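Local coordinates for mRNA-binding protein PUF3 (Saccharomyces cerevisiae, PDB 3K49) that binds 3' UTRs of mRNAs for mitochondrial proteins through its Pumilio homology domain, promotes deadenylation and decay of COX17 mRNA and localizes transcripts near mitochondria, at residues R48-S53 with N79-K84; V60-I65 with K94-D99; K84-G89 with C115-K120. All coordinates share one frame; numbering follows the deposited sequence.

Contact 1. Residues R48-S53 with N79-K84; sequences RELATS and NYVIQK. With nucleotides of chain B.
Leu50 and Lys84 bring the two backbones closest, with CA of Leu50 6.9 Å from CA of Lys84 and no hydrogen bond between the segments. One branch of Leu50 carries the contact: CD1 lies 3.7 Å from Lys84 CB, and the same methyl meets Val81 CG1 at 4.2 Å. Leu50 keeps CG anti to its carbonyl carbon and CD1 at the far end of an extended chi2, which pushes that methyl between Val81 and Lys84. Lys84 gives only the base of its chain to this contact; bends at chi2 and chi4 carry its amine away from Leu50.

The other side of 79-84 reads RNA. Asn79 OD1 accepts from N3 of U9 of chain B at 3.0 Å, and Asn79 ND2 donates to O2 of that uracil, also at 3.0 Å. Gln83 NE2 reaches U9 O4 at 3.0 Å in a nearly straight bond (173°) and makes a weak second one to Asn79 OD1. Asn79 ND2 is further held by Asp75 O. Tyr80 lays one ring face on the adenine of A10 of chain B, whose C6 sits 3.3 Å above the ring plane; over the opposite face, above the ring centre, lies Asn79 OD1. Asn and Gln at a uracil edge beside a stacking Tyr are the signature of a uracil-specific PUF repeat.

The packing thus joins helix 40-50, in Pumilio repeat 1, to the recognition helix 79-88 of repeat 2. Leu26 and Phe85 also touch Leu50, and on its other flank helix 79-88 meets helix 114-124 through Val117.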
loop_
_atom_site.group_PDB
_atom_site.type_symbol
_atom_site.label_atom_id
_atom_site.label_comp_id
_atom_site.label_asym_id
_atom_site.label_seq_id
_atom_site.Cartn_x
_atom_site.Cartn_y
_atom_site.Cartn_z
ATOM N N ARG A 48 15.798 24.617 -2.109
ATOM C CA ARG A 48 16.954 24.327 -2.927
ATOM C C ARG A 48 18.232 24.806 -2.216
ATOM O O ARG A 48 19.221 24.078 -2.129
ATOM C CB ARG A 48 16.761 25.031 -4.267
ATOM C CG ARG A 48 17.730 24.682 -5.366
ATOM C CD ARG A 48 17.517 25.657 -6.514
ATOM N NE ARG A 48 16.090 25.889 -6.749
ATOM C CZ ARG A 48 15.574 27.020 -7.229
ATOM N NH1 ARG A 48 16.362 28.047 -7.519
ATOM N NH2 ARG A 48 14.261 27.132 -7.407
ATOM N N GLU A 49 18.201 26.024 -1.691
ATOM C CA GLU A 49 19.340 26.568 -0.959
ATOM C C GLU A 49 19.643 25.795 0.321
ATOM O O GLU A 49 20.805 25.677 0.704
ATOM C CB GLU A 49 19.123 28.046 -0.626
ATOM C CG GLU A 49 19.066 28.948 -1.849
ATOM C CD GLU A 49 20.269 28.749 -2.760
ATOM O OE1 GLU A 49 21.388 29.141 -2.357
ATOM O OE2 GLU A 49 20.093 28.195 -3.872
ATOM N N LEU A 50 18.610 25.276 0.984
ATOM C CA LEU A 50 18.813 24.587 2.261
ATOM C C LEU A 50 19.599 23.276 2.096
ATOM O O LEU A 50 20.242 22.793 3.026
ATOM C CB LEU A 50 17.481 24.320 2.965
ATOM C CG LEU A 50 16.762 25.509 3.593
ATOM C CD1 LEU A 50 15.416 25.067 4.203
ATOM C CD2 LEU A 50 17.646 26.162 4.634
ATOM N N ALA A 51 19.545 22.701 0.906
ATOM C CA ALA A 51 20.216 21.441 0.665
ATOM C C ALA A 51 21.716 21.652 0.488
ATOM O O ALA A 51 22.489 20.707 0.624
ATOM C CB ALA A 51 19.623 20.749 -0.555
ATOM N N THR A 52 22.134 22.882 0.193
ATOM C CA THR A 52 23.551 23.119 -0.114
ATOM C C THR A 52 24.210 24.273 0.648
ATOM O O THR A 52 25.397 24.523 0.472
ATOM C CB THR A 52 23.786 23.314 -1.634
ATOM O OG1 THR A 52 23.206 24.549 -2.057
ATOM C CG2 THR A 52 23.145 22.183 -2.419
ATOM N N SER A 53 23.451 24.959 1.498
ATOM C CA SER A 53 23.971 26.112 2.234
ATOM C C SER A 53 24.736 25.709 3.487
ATOM O O SER A 53 24.362 24.756 4.170
ATOM C CB SER A 53 22.835 27.070 2.626
ATOM O OG SER A 53 22.305 27.731 1.491
ATOM N N ASN A 79 5.220 24.170 3.970
ATOM C CA ASN A 79 5.383 22.936 4.711
ATOM C C ASN A 79 6.639 22.226 4.237
ATOM O O ASN A 79 7.277 21.544 5.026
ATOM C CB ASN A 79 4.125 22.030 4.692
ATOM C CG ASN A 79 3.939 21.312 3.374
ATOM O OD1 ASN A 79 4.372 20.169 3.205
ATOM N ND2 ASN A 79 3.326 21.991 2.419
ATOM N N TYR A 80 7.020 22.426 2.974
ATOM C CA TYR A 80 8.289 21.873 2.454
ATOM C C TYR A 80 9.542 22.452 3.125
ATOM O O TYR A 80 10.547 21.764 3.287
ATOM C CB TYR A 80 8.415 22.087 0.953
ATOM C CG TYR A 80 7.283 21.536 0.168
ATOM C CD1 TYR A 80 6.224 22.346 -0.206
ATOM C CD2 TYR A 80 7.257 20.196 -0.199
ATOM C CE1 TYR A 80 5.155 21.840 -0.930
ATOM C CE2 TYR A 80 6.178 19.671 -0.923
ATOM C CZ TYR A 80 5.134 20.504 -1.288
ATOM O OH TYR A 80 4.067 20.009 -2.003
ATOM N N VAL A 81 9.476 23.719 3.513
ATOM C CA VAL A 81 10.616 24.370 4.132
ATOM C C VAL A 81 10.848 23.837 5.527
ATOM O O VAL A 81 11.996 23.651 5.940
ATOM C CB VAL A 81 10.437 25.878 4.170
ATOM C CG1 VAL A 81 11.544 26.526 4.998
ATOM C CG2 VAL A 81 10.465 26.403 2.758
ATOM N N ILE A 82 9.756 23.574 6.244
ATOM C CA ILE A 82 9.864 22.915 7.541
ATOM C C ILE A 82 10.457 21.503 7.407
ATOM O O ILE A 82 11.344 21.117 8.173
ATOM C CB ILE A 82 8.525 22.883 8.269
ATOM C CG1 ILE A 82 7.957 24.292 8.298
ATOM C CG2 ILE A 82 8.723 22.372 9.682
ATOM C CD1 ILE A 82 9.002 25.306 8.744
ATOM N N GLN A 83 9.988 20.749 6.420
ATOM C CA GLN A 83 10.519 19.419 6.151
ATOM C C GLN A 83 12.019 19.448 5.883
ATOM O O GLN A 83 12.758 18.552 6.339
ATOM C CB GLN A 83 9.814 18.797 4.956
ATOM C CG GLN A 83 8.323 18.545 5.171
ATOM C CD GLN A 83 7.703 17.787 4.007
ATOM O OE1 GLN A 83 8.186 16.713 3.601
ATOM N NE2 GLN A 83 6.652 18.354 3.443
ATOM N N LYS A 84 12.478 20.460 5.138
ATOM C CA LYS A 84 13.903 20.524 4.806
ATOM C C LYS A 84 14.728 20.761 6.049
ATOM O O LYS A 84 15.876 20.363 6.114
ATOM C CB LYS A 84 14.230 21.577 3.749
ATOM C CG LYS A 84 13.789 21.225 2.347
ATOM C CD LYS A 84 14.580 20.077 1.794
ATOM C CE LYS A 84 13.789 19.403 0.694
ATOM N NZ LYS A 84 12.351 19.234 1.100
ATOM P P U B 9 -3.607 14.699 -2.512
ATOM O OP1 U B 9 -4.428 15.751 -3.166
ATOM O OP2 U B 9 -3.270 13.463 -3.250
ATOM O "O5'" U B 9 -2.235 15.364 -2.047
ATOM C "C5'" U B 9 -1.385 16.000 -2.990
ATOM C "C4'" U B 9 -0.936 17.323 -2.426
ATOM O "O4'" U B 9 -0.112 17.084 -1.276
ATOM C "C3'" U B 9 -0.047 18.178 -3.302
ATOM O "O3'" U B 9 -0.887 18.922 -4.170
ATOM C "C2'" U B 9 0.634 19.097 -2.285
ATOM O "O2'" U B 9 -0.086 20.305 -2.109
ATOM C "C1'" U B 9 0.600 18.267 -0.991
ATOM N N1 U B 9 1.918 17.886 -0.435
ATOM C C2 U B 9 2.560 18.780 0.386
ATOM O O2 U B 9 2.083 19.863 0.681
ATOM N N3 U B 9 3.779 18.356 0.866
ATOM C C4 U B 9 4.390 17.142 0.614
ATOM O O4 U B 9 5.510 16.914 1.060
ATOM C C5 U B 9 3.644 16.262 -0.235
ATOM C C6 U B 9 2.470 16.655 -0.719
ATOM P P A B 10 -0.504 19.089 -5.713
ATOM O OP1 A B 10 -1.775 19.370 -6.415
ATOM O OP2 A B 10 0.342 17.943 -6.131
ATOM O "O5'" A B 10 0.399 20.407 -5.734
ATOM C "C5'" A B 10 -0.048 21.588 -5.078
ATOM C "C4'" A B 10 0.744 22.793 -5.541
ATOM O "O4'" A B 10 2.011 22.818 -4.826
ATOM C "C3'" A B 10 1.089 22.862 -7.029
ATOM O "O3'" A B 10 1.193 24.229 -7.419
ATOM C "C2'" A B 10 2.496 22.286 -7.051
ATOM O "O2'" A B 10 3.250 22.719 -8.167
ATOM C "C1'" A B 10 3.063 22.876 -5.755
ATOM N N9 A B 10 4.221 22.157 -5.225
ATOM C C8 A B 10 4.510 20.820 -5.340
ATOM N N7 A B 10 5.654 20.478 -4.794
ATOM C C5 A B 10 6.145 21.667 -4.275
ATOM C C6 A B 10 7.327 21.982 -3.574
ATOM N N6 A B 10 8.249 21.076 -3.246
ATOM N N1 A B 10 7.520 23.267 -3.212
ATOM C C2 A B 10 6.583 24.173 -3.520
ATOM N N3 A B 10 5.431 23.999 -4.162
ATOM C C4 A B 10 5.269 22.710 -4.520
#

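Contact 2. Residues V60-I65 with K94-D99; sequences VIFNEI and KNTLVD
Thr96, which packs on Phe62, ties its one polar side-chain atom, OG1, to Ile92 O in the preceding turn of its own helix; no polar bond spans the contact. With OG1 so engaged, CG2 of Thr96 is the branch that faces the aromatic ring, 3.8 Å from Phe62 CZ and near the ring plane, at the edge.

Phe62 is the side chain that bridges the gap. Its CG stands anti to the backbone N (chi1 -180°), which sends the ring outward across a wide separation: the nearest CA pair, Phe62 CA and Leu97 CA, is 10.1 Å apart. Leu97 answers with CD2, which lies 3.6 Å from Phe62 CE2 in an oblique approach, while Leu97 CG comes in near the plane at the ring edge. The Leu97 and Phe62 side chains lie alongside each other, pointing opposite ways; the ring rim meets a threonine methyl and a leucine branch. Phe85 of helix 79-88 adds an edge-to-face ring contact with Phe62.

Phe62 belongs to Pumilio repeat 1, Thr96 and Leu97 to repeat 2, and the contact packs these successive repeats of the PUM-HD together away from the RNA, about 14 Å from it at the nearest atoms. With only carbon meeting carbon, no directional bond joins 60-65 to 94-99. Complementary shape and the burial of Phe62 and Leu97 would hold it.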
loop_
_atom_site.group_PDB
_atom_site.type_symbol
_atom_site.label_atom_id
_atom_site.label_comp_id
_atom_site.label_asym_id
_atom_site.label_seq_id
_atom_site.Cartn_x
_atom_site.Cartn_y
_atom_site.Cartn_z
ATOM N N VAL A 60 20.489 31.356 10.005
ATOM C CA VAL A 60 19.882 32.676 9.870
ATOM C C VAL A 60 18.437 32.578 9.422
ATOM O O VAL A 60 17.576 33.283 9.952
ATOM C CB VAL A 60 20.704 33.629 8.963
ATOM C CG1 VAL A 60 19.893 34.848 8.600
ATOM C CG2 VAL A 60 21.985 34.036 9.679
ATOM N N ILE A 61 18.176 31.707 8.452
ATOM C CA ILE A 61 16.802 31.428 8.033
ATOM C C ILE A 61 15.989 30.835 9.177
ATOM O O ILE A 61 14.890 31.299 9.465
ATOM C CB ILE A 61 16.746 30.449 6.858
ATOM C CG1 ILE A 61 17.554 30.990 5.680
ATOM C CG2 ILE A 61 15.298 30.229 6.443
ATOM C CD1 ILE A 61 16.930 32.209 5.017
ATOM N N PHE A 62 16.538 29.821 9.839
ATOM C CA PHE A 62 15.806 29.129 10.900
ATOM C C PHE A 62 15.446 30.031 12.069
ATOM O O PHE A 62 14.303 30.041 12.520
ATOM C CB PHE A 62 16.584 27.924 11.422
ATOM C CG PHE A 62 15.873 27.168 12.514
ATOM C CD1 PHE A 62 16.084 27.482 13.849
ATOM C CD2 PHE A 62 14.993 26.127 12.198
ATOM C CE1 PHE A 62 15.428 26.785 14.857
ATOM C CE2 PHE A 62 14.336 25.410 13.196
ATOM C CZ PHE A 62 14.551 25.742 14.529
ATOM N N ASN A 63 16.420 30.775 12.580
ATOM C CA ASN A 63 16.173 31.621 13.745
ATOM C C ASN A 63 15.171 32.726 13.425
ATOM O O ASN A 63 14.563 33.324 14.316
ATOM C CB ASN A 63 17.485 32.183 14.302
ATOM C CG ASN A 63 18.424 31.086 14.780
ATOM O OD1 ASN A 63 18.013 29.934 14.947
ATOM N ND2 ASN A 63 19.693 31.434 14.993
ATOM N N GLU A 64 14.984 32.965 12.134
ATOM C CA GLU A 64 14.022 33.945 11.680
ATOM C C GLU A 64 12.594 33.383 11.593
ATOM O O GLU A 64 11.633 34.074 11.920
ATOM C CB GLU A 64 14.451 34.487 10.317
ATOM C CG GLU A 64 13.828 35.821 9.948
ATOM C CD GLU A 64 13.932 36.112 8.459
ATOM O OE1 GLU A 64 12.930 36.581 7.857
ATOM O OE2 GLU A 64 15.020 35.856 7.893
ATOM N N ILE A 65 12.445 32.139 11.144
ATOM C CA ILE A 65 11.103 31.605 10.919
ATOM C C ILE A 65 10.657 30.647 12.002
ATOM O O ILE A 65 9.575 30.099 11.908
ATOM C CB ILE A 65 10.991 30.847 9.581
ATOM C CG1 ILE A 65 11.956 29.656 9.576
ATOM C CG2 ILE A 65 11.225 31.776 8.401
ATOM C CD1 ILE A 65 11.649 28.617 8.542
ATOM N N LYS A 94 16.325 20.613 14.887
ATOM C CA LYS A 94 15.333 19.571 14.926
ATOM C C LYS A 94 14.654 19.513 16.302
ATOM O O LYS A 94 13.431 19.480 16.371
ATOM C CB LYS A 94 15.962 18.231 14.514
ATOM C CG LYS A 94 16.328 18.194 13.035
ATOM C CD LYS A 94 16.662 16.801 12.548
ATOM C CE LYS A 94 18.150 16.557 12.459
ATOM N NZ LYS A 94 18.452 15.377 11.574
ATOM N N ASN A 95 15.439 19.534 17.381
ATOM C CA ASN A 95 14.897 19.506 18.741
ATOM C C ASN A 95 13.927 20.655 18.986
ATOM O O ASN A 95 12.904 20.499 19.649
ATOM C CB ASN A 95 16.012 19.567 19.786
ATOM C CG ASN A 95 16.889 18.328 19.786
ATOM O OD1 ASN A 95 16.552 17.306 19.176
ATOM N ND2 ASN A 95 18.032 18.412 20.473
ATOM N N THR A 96 14.250 21.811 18.434
ATOM C CA THR A 96 13.435 22.995 18.625
ATOM C C THR A 96 12.064 22.865 17.976
ATOM O O THR A 96 11.062 23.285 18.547
ATOM C CB THR A 96 14.156 24.242 18.079
ATOM O OG1 THR A 96 15.292 24.530 18.906
ATOM C CG2 THR A 96 13.220 25.447 18.040
ATOM N N LEU A 97 12.031 22.302 16.772
ATOM C CA LEU A 97 10.784 22.076 16.061
ATOM C C LEU A 97 9.943 21.028 16.785
ATOM O O LEU A 97 8.730 21.185 16.946
ATOM C CB LEU A 97 11.073 21.605 14.643
ATOM C CG LEU A 97 11.824 22.565 13.733
ATOM C CD1 LEU A 97 12.066 21.900 12.365
ATOM C CD2 LEU A 97 11.068 23.863 13.595
ATOM N N VAL A 98 10.602 19.957 17.225
ATOM C CA VAL A 98 9.929 18.908 17.963
ATOM C C VAL A 98 9.259 19.498 19.199
ATOM O O VAL A 98 8.100 19.206 19.493
ATOM C CB VAL A 98 10.898 17.770 18.360
ATOM C CG1 VAL A 98 10.258 16.845 19.382
ATOM C CG2 VAL A 98 11.306 16.971 17.139
ATOM N N ASP A 99 9.987 20.343 19.913
ATOM C CA ASP A 99 9.449 20.961 21.115
ATOM C C ASP A 99 8.269 21.881 20.819
ATOM O O ASP A 99 7.483 22.184 21.711
ATOM C CB ASP A 99 10.547 21.706 21.867
ATOM C CG ASP A 99 11.690 20.787 22.277
ATOM O OD1 ASP A 99 11.535 19.548 22.156
ATOM O OD2 ASP A 99 12.747 21.301 22.710
#

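Contact 3. Residues K84-G89 with C115-K120; sequences KFFEFG and CRVIQK. With nucleotides of chain B.
The polar part of the contact is a salt bridge: Lys120 NZ donates to Glu87 OE2 at 2.6 Å, meeting the carboxylate from well above its plane (51° out of it). Lys120 CG points opposite the backbone N (chi1 -169°), and bends at chi2 and chi4 then turn the amine to the acid, whose own chain is extended. Lys84 NZ joins the network through a long, weak ion pair with the same oxygen, 3.9 Å from Glu87 OE2. The two amines are 4.3 Å apart, NZ of Lys84 to NZ of Lys120, and the shared carboxylate probably offsets their repulsion.

Apolar contact is lighter. Val117 CG1 approaches the edge of the Phe86 ring, 4.1 Å from CE1, the two side chains crossing at about a right angle.

RNA binding uses other residues of 115-120. Gln119 reads the adenine of A8 of chain B twice, OE1 accepting from N6 at 2.8 Å and NE2 donating to N7 at 3.0 Å. The guanidinium of Arg116 is sandwiched between the bases of A8 and U9 of chain B, one on each face, and Cys115 SG lies near A8 C8. Cys and Gln at the adenine edge, with a stacking Arg between bases, are the adenine-recognition set of a PUF repeat.

Helices 79-88 and 114-124 run side by side here as the recognition helices of repeats 2 and 3; the axes of 84-88 and 115-120 approach to 10.0 Å, 11° from parallel. Helix 91-101 packs against both, Leu97 on Phe86 and Phe101 on Val117.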
loop_
_atom_site.group_PDB
_atom_site.type_symbol
_atom_site.label_atom_id
_atom_site.label_comp_id
_atom_site.label_asym_id
_atom_site.label_seq_id
_atom_site.Cartn_x
_atom_site.Cartn_y
_atom_site.Cartn_z
ATOM N N LYS A 84 12.478 20.460 5.138
ATOM C CA LYS A 84 13.903 20.524 4.806
ATOM C C LYS A 84 14.728 20.761 6.049
ATOM O O LYS A 84 15.876 20.363 6.114
ATOM C CB LYS A 84 14.230 21.577 3.749
ATOM C CG LYS A 84 13.789 21.225 2.347
ATOM C CD LYS A 84 14.580 20.077 1.794
ATOM C CE LYS A 84 13.789 19.403 0.694
ATOM N NZ LYS A 84 12.351 19.234 1.100
ATOM N N PHE A 85 14.151 21.398 7.050
ATOM C CA PHE A 85 14.896 21.546 8.288
ATOM C C PHE A 85 15.054 20.227 9.057
ATOM O O PHE A 85 16.011 20.073 9.827
ATOM C CB PHE A 85 14.338 22.684 9.147
ATOM C CG PHE A 85 14.894 24.031 8.762
ATOM C CD1 PHE A 85 14.116 24.953 8.071
ATOM C CD2 PHE A 85 16.221 24.357 9.058
ATOM C CE1 PHE A 85 14.637 26.186 7.690
ATOM C CE2 PHE A 85 16.753 25.583 8.688
ATOM C CZ PHE A 85 15.959 26.506 8.003
ATOM N N PHE A 86 14.134 19.275 8.855
ATOM C CA PHE A 86 14.326 17.942 9.441
ATOM C C PHE A 86 15.365 17.141 8.644
ATOM O O PHE A 86 16.137 16.368 9.195
ATOM C CB PHE A 86 13.003 17.161 9.572
ATOM C CG PHE A 86 12.148 17.595 10.740
ATOM C CD1 PHE A 86 10.955 18.294 10.535
ATOM C CD2 PHE A 86 12.540 17.307 12.045
ATOM C CE1 PHE A 86 10.172 18.691 11.612
ATOM C CE2 PHE A 86 11.766 17.706 13.134
ATOM C CZ PHE A 86 10.580 18.390 12.921
ATOM N N GLU A 87 15.378 17.342 7.338
ATOM C CA GLU A 87 16.320 16.685 6.455
ATOM C C GLU A 87 17.758 17.278 6.517
ATOM O O GLU A 87 18.759 16.545 6.546
ATOM C CB GLU A 87 15.772 16.766 5.031
ATOM C CG GLU A 87 16.509 15.948 3.992
ATOM C CD GLU A 87 15.741 15.871 2.677
ATOM O OE1 GLU A 87 16.203 15.177 1.748
ATOM O OE2 GLU A 87 14.671 16.512 2.571
ATOM N N PHE A 88 17.865 18.601 6.543
ATOM C CA PHE A 88 19.174 19.252 6.446
ATOM C C PHE A 88 19.522 20.026 7.697
ATOM O O PHE A 88 20.551 20.684 7.745
ATOM C CB PHE A 88 19.239 20.168 5.211
ATOM C CG PHE A 88 19.119 19.415 3.926
ATOM C CD1 PHE A 88 17.944 19.431 3.198
ATOM C CD2 PHE A 88 20.172 18.627 3.476
ATOM C CE1 PHE A 88 17.825 18.694 2.025
ATOM C CE2 PHE A 88 20.063 17.885 2.305
ATOM C CZ PHE A 88 18.884 17.920 1.579
ATOM N N GLY A 89 18.665 19.937 8.708
ATOM C CA GLY A 89 18.836 20.712 9.920
ATOM C C GLY A 89 19.816 20.096 10.894
ATOM O O GLY A 89 20.178 18.922 10.768
ATOM N N CYS A 115 0.501 17.300 8.388
ATOM C CA CYS A 115 0.717 15.849 8.515
ATOM C C CYS A 115 1.919 15.420 7.691
ATOM O O CYS A 115 2.613 14.480 8.064
ATOM C CB CYS A 115 -0.517 15.025 8.118
ATOM S SG CYS A 115 -0.758 14.981 6.347
ATOM N N ARG A 116 2.190 16.123 6.592
ATOM C CA ARG A 116 3.361 15.820 5.769
ATOM C C ARG A 116 4.653 16.154 6.515
ATOM O O ARG A 116 5.659 15.468 6.365
ATOM C CB ARG A 116 3.319 16.571 4.456
ATOM C CG ARG A 116 2.050 16.413 3.703
ATOM C CD ARG A 116 1.889 15.016 3.169
ATOM N NE ARG A 116 1.131 15.038 1.925
ATOM C CZ ARG A 116 1.342 14.216 0.904
ATOM N NH1 ARG A 116 2.302 13.303 0.978
ATOM N NH2 ARG A 116 0.603 14.311 -0.199
ATOM N N VAL A 117 4.596 17.198 7.334
ATOM C CA VAL A 117 5.731 17.595 8.145
ATOM C C VAL A 117 5.971 16.586 9.251
ATOM O O VAL A 117 7.122 16.229 9.538
ATOM C CB VAL A 117 5.505 19.001 8.772
ATOM C CG1 VAL A 117 6.552 19.306 9.820
ATOM C CG2 VAL A 117 5.513 20.062 7.688
ATOM N N ILE A 118 4.874 16.151 9.879
ATOM C CA ILE A 118 4.928 15.156 10.931
ATOM C C ILE A 118 5.531 13.856 10.376
ATOM O O ILE A 118 6.387 13.209 10.993
ATOM C CB ILE A 118 3.523 14.861 11.490
ATOM C CG1 ILE A 118 3.002 16.040 12.328
ATOM C CG2 ILE A 118 3.549 13.561 12.323
ATOM C CD1 ILE A 118 4.001 16.543 13.402
ATOM N N GLN A 119 5.076 13.482 9.192
ATOM C CA GLN A 119 5.552 12.278 8.566
ATOM C C GLN A 119 7.048 12.341 8.284
ATOM O O GLN A 119 7.763 11.331 8.458
ATOM C CB GLN A 119 4.766 12.014 7.298
ATOM C CG GLN A 119 3.392 11.352 7.559
ATOM C CD GLN A 119 2.521 11.321 6.317
ATOM O OE1 GLN A 119 2.687 10.468 5.451
ATOM N NE2 GLN A 119 1.596 12.260 6.221
ATOM N N LYS A 120 7.516 13.518 7.844
ATOM C CA LYS A 120 8.922 13.695 7.530
ATOM C C LYS A 120 9.728 13.661 8.831
ATOM O O LYS A 120 10.820 13.093 8.889
ATOM C CB LYS A 120 9.180 14.986 6.758
ATOM C CG LYS A 120 10.622 15.105 6.166
ATOM C CD LYS A 120 10.782 14.322 4.837
ATOM C CE LYS A 120 12.155 14.504 4.214
ATOM N NZ LYS A 120 12.472 15.923 3.787
ATOM P P A B 8 -7.322 9.745 -0.509
ATOM O OP1 A B 8 -8.566 9.506 0.242
ATOM O OP2 A B 8 -7.359 9.921 -1.981
ATOM O "O5'" A B 8 -6.594 11.033 0.104
ATOM C "C5'" A B 8 -5.263 11.357 -0.277
ATOM C "C4'" A B 8 -4.788 12.585 0.468
ATOM O "O4'" A B 8 -4.166 12.183 1.704
ATOM C "C3'" A B 8 -3.707 13.384 -0.241
ATOM O "O3'" A B 8 -4.325 14.287 -1.143
ATOM C "C2'" A B 8 -3.036 14.130 0.914
ATOM O "O2'" A B 8 -3.695 15.322 1.289
ATOM C "C1'" A B 8 -3.204 13.146 2.074
ATOM N N9 A B 8 -1.971 12.471 2.492
ATOM C C8 A B 8 -1.407 12.541 3.737
ATOM N N7 A B 8 -0.289 11.861 3.858
ATOM C C5 A B 8 -0.105 11.308 2.604
ATOM C C6 A B 8 0.898 10.476 2.081
ATOM N N6 A B 8 1.939 10.055 2.794
ATOM N N1 A B 8 0.787 10.090 0.790
ATOM C C2 A B 8 -0.268 10.516 0.081
ATOM N N3 A B 8 -1.278 11.302 0.464
ATOM C C4 A B 8 -1.137 11.666 1.750
ATOM P P U B 9 -3.607 14.699 -2.512
ATOM O OP1 U B 9 -4.428 15.751 -3.166
ATOM O OP2 U B 9 -3.270 13.463 -3.250
ATOM O "O5'" U B 9 -2.235 15.364 -2.047
ATOM C "C5'" U B 9 -1.385 16.000 -2.990
ATOM C "C4'" U B 9 -0.936 17.323 -2.426
ATOM O "O4'" U B 9 -0.112 17.084 -1.276
ATOM C "C3'" U B 9 -0.047 18.178 -3.302
ATOM O "O3'" U B 9 -0.887 18.922 -4.170
ATOM C "C2'" U B 9 0.634 19.097 -2.285
ATOM O "O2'" U B 9 -0.086 20.305 -2.109
ATOM C "C1'" U B 9 0.600 18.267 -0.991
ATOM N N1 U B 9 1.918 17.886 -0.435
ATOM C C2 U B 9 2.560 18.780 0.386
ATOM O O2 U B 9 2.083 19.863 0.681
ATOM N N3 U B 9 3.779 18.356 0.866
ATOM C C4 U B 9 4.390 17.142 0.614
ATOM O O4 U B 9 5.510 16.914 1.060
ATOM C C5 U B 9 3.644 16.262 -0.235
ATOM C C6 U B 9 2.470 16.655 -0.719
#

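How the contacts relate
From the N terminus, the chain leaves helix 40-50, forms helix 55-65, and returns at helix 79-88, where contact 1 closes a loop of 25 residues. Contact 2 opens within that loop and closes beyond it, on helix 91-101, so the two cross. Contact 3 starts at Lys84, which ends contact 1, and reaches helix 114-124; these two are in series, while contacts 2 and 3 also cross. Contacts 1 and 3 join successive RNA-facing helices, whereas contact 2 joins helices farther from the RNA. Ile65 on Val81 and Ile82 connects the two layers in repeat 2, and contact 3 carries the chain on to repeat 3.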